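Local atomic coordinates of protein toll (Drosophila melanogaster, PDB entry 4LXR), a protein that serves as the cell-surface receptor for the cleaved cytokine Spätzle, triggering antifungal defence and helping to set dorsal-ventral polarity in the embryo. Residues V500-N505 / V529-N534. Residues are numbered along the deposited sequence; the frame is centred on the assembly and turned at random.
With NAG (2-acetamido-2-deoxy-beta-D-glucopyranose), chain F; NAG (2-acetamido-2-deoxy-beta-D-glucopyranose), chain B.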
# COMPACT_ATOMS: atom_id res chain seq x y z
N VAL A 500 14.99 -0.72 6.82
CA VAL A 500 15.51 -1.67 5.87
C VAL A 500 14.66 -2.93 5.93
O VAL A 500 14.39 -3.44 7.01
CB VAL A 500 16.97 -2.03 6.20
CG1 VAL A 500 17.53 -3.03 5.18
CG2 VAL A 500 17.81 -0.76 6.26
N ASN A 501 14.24 -3.42 4.77
CA ASN A 501 13.46 -4.65 4.68
C ASN A 501 14.34 -5.76 4.15
O ASN A 501 14.80 -5.69 3.02
CB ASN A 501 12.27 -4.45 3.74
CG ASN A 501 11.15 -5.44 4.01
OD1 ASN A 501 11.38 -6.64 4.13
ND2 ASN A 501 9.92 -4.92 4.10
N MET A 502 14.60 -6.78 4.96
CA MET A 502 15.37 -7.93 4.48
C MET A 502 14.56 -9.22 4.58
O MET A 502 15.14 -10.30 4.72
CB MET A 502 16.68 -8.10 5.24
CG MET A 502 17.61 -6.93 5.14
SD MET A 502 19.18 -7.41 5.87
CE MET A 502 19.94 -5.82 6.18
N THR A 503 13.24 -9.09 4.51
CA THR A 503 12.36 -10.25 4.54
C THR A 503 12.44 -11.04 3.25
O THR A 503 12.77 -10.50 2.20
CB THR A 503 10.90 -9.86 4.75
OG1 THR A 503 10.47 -9.00 3.68
CG2 THR A 503 10.73 -9.14 6.07
N HIS A 504 12.14 -12.33 3.35
CA HIS A 504 12.06 -13.22 2.20
C HIS A 504 13.35 -13.29 1.39
O HIS A 504 13.32 -13.44 0.17
CB HIS A 504 10.88 -12.85 1.30
CG HIS A 504 9.55 -13.08 1.95
ND1 HIS A 504 8.83 -14.24 1.78
CD2 HIS A 504 8.82 -12.30 2.78
CE1 HIS A 504 7.71 -14.17 2.47
NE2 HIS A 504 7.68 -13.01 3.09
N ASN A 505 14.48 -13.18 2.08
CA ASN A 505 15.76 -13.46 1.45
C ASN A 505 16.14 -14.93 1.65
O ASN A 505 15.26 -15.78 1.84
CB ASN A 505 16.83 -12.49 1.96
CG ASN A 505 16.86 -11.19 1.17
OD1 ASN A 505 17.74 -10.96 0.35
ND2 ASN A 505 15.85 -10.34 1.38
N VAL A 529 15.45 -2.87 11.12
CA VAL A 529 15.70 -3.90 10.11
C VAL A 529 14.71 -5.05 10.25
O VAL A 529 14.65 -5.70 11.30
CB VAL A 529 17.13 -4.47 10.20
CG1 VAL A 529 17.38 -5.41 9.04
CG2 VAL A 529 18.17 -3.36 10.22
N ASP A 530 13.95 -5.32 9.19
CA ASP A 530 12.98 -6.40 9.21
C ASP A 530 13.59 -7.70 8.71
O ASP A 530 13.92 -7.82 7.53
CB ASP A 530 11.76 -6.02 8.36
CG ASP A 530 10.57 -6.91 8.63
OD1 ASP A 530 10.77 -8.05 9.11
OD2 ASP A 530 9.43 -6.49 8.35
N LEU A 531 13.73 -8.68 9.60
CA LEU A 531 14.38 -9.95 9.27
C LEU A 531 13.40 -11.12 9.14
O LEU A 531 13.82 -12.27 9.05
CB LEU A 531 15.43 -10.30 10.31
CG LEU A 531 16.61 -9.33 10.43
CD1 LEU A 531 17.57 -9.77 11.55
CD2 LEU A 531 17.33 -9.22 9.08
N ASN A 532 12.10 -10.81 9.13
CA ASN A 532 11.06 -11.84 9.07
C ASN A 532 11.13 -12.71 7.82
O ASN A 532 11.66 -12.29 6.79
CB ASN A 532 9.68 -11.19 9.17
CG ASN A 532 9.34 -10.75 10.58
OD1 ASN A 532 9.96 -11.20 11.55
ND2 ASN A 532 8.33 -9.89 10.72
N ASP A 533 10.59 -13.93 7.92
CA ASP A 533 10.44 -14.81 6.76
C ASP A 533 11.75 -15.14 6.07
O ASP A 533 11.85 -15.09 4.84
CB ASP A 533 9.46 -14.22 5.74
CG ASP A 533 8.08 -14.02 6.31
OD1 ASP A 533 7.35 -15.02 6.48
OD2 ASP A 533 7.72 -12.86 6.59
N ASN A 534 12.76 -15.48 6.85
CA ASN A 534 14.00 -15.99 6.31
C ASN A 534 14.22 -17.44 6.76
O ASN A 534 13.77 -17.82 7.84
CB ASN A 534 15.16 -15.09 6.71
CG ASN A 534 15.33 -13.93 5.75
OD1 ASN A 534 15.75 -14.12 4.61
ND2 ASN A 534 15.02 -12.72 6.21
C1 NAG F . 8.92 -5.87 4.54
C2 NAG F . 7.85 -5.20 5.41
C3 NAG F . 6.79 -6.22 5.86
C4 NAG F . 6.29 -7.06 4.69
C5 NAG F . 7.49 -7.62 3.93
C6 NAG F . 7.10 -8.44 2.72
C7 NAG F . 8.27 -3.28 6.90
C8 NAG F . 7.37 -2.49 6.00
N2 NAG F . 8.46 -4.57 6.57
O3 NAG F . 5.70 -5.51 6.45
O4 NAG F . 5.57 -8.20 5.16
O5 NAG F . 8.30 -6.54 3.47
O6 NAG F . 6.44 -7.64 1.75
O7 NAG F . 8.81 -2.79 7.88
C1 NAG B . 4.19 -8.03 5.50
C2 NAG B . 3.55 -9.41 5.44
C3 NAG B . 2.08 -9.34 5.85
C4 NAG B . 1.92 -8.65 7.19
C5 NAG B . 2.67 -7.31 7.21
C6 NAG B . 2.70 -6.68 8.58
C7 NAG B . 4.62 -10.88 3.77
C8 NAG B . 4.56 -11.39 2.36
N2 NAG B . 3.67 -10.00 4.11
O3 NAG B . 1.55 -10.66 5.89
O4 NAG B . 0.54 -8.37 7.40
O5 NAG B . 4.03 -7.50 6.81
O6 NAG B . 3.78 -5.76 8.71
O7 NAG B . 5.49 -11.25 4.55
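With CG set anti to the carbonyl carbon in both His504 (chi1 -67°) and Asp533 (chi1 -61°), the two side chains run alongside each other, the carboxylate stacked on the imidazole and Asp533 CB 3.6 Å from the ring centroid (CH-pi). They sit just past two parallel strands in adjacent turns of the leucine-rich-repeat solenoid of the Toll ectodomain. Asp530 N hydrogen-bonds to Val500 O and Met502 N to Asp530 O, both at 2.9 Å, and Met502 CE packs on Val529 CG1. Beyond the strands the asparagine ladder of the repeats takes over: Asn534 ND2 reaches Met502 O at 2.8 Å, nearly straight, and its other N-H goes to Leu531 O in its own turn. A leucine in its place would probably leave both carbonyls without their amide donor and weaken the tie between the turns. On the strand face carrying Asn501 and Asp530, Asn501 bears an N-linked glycan, and Asp530 OD2 accepts from N2 of its first sugar at 2.8 Å. Asp533 also forms a salt bridge with Arg567, while Tyr479 stacks on His504. At the edge of that imidazole, NE2 donates to O7 of the second sugar at 3.2 Å.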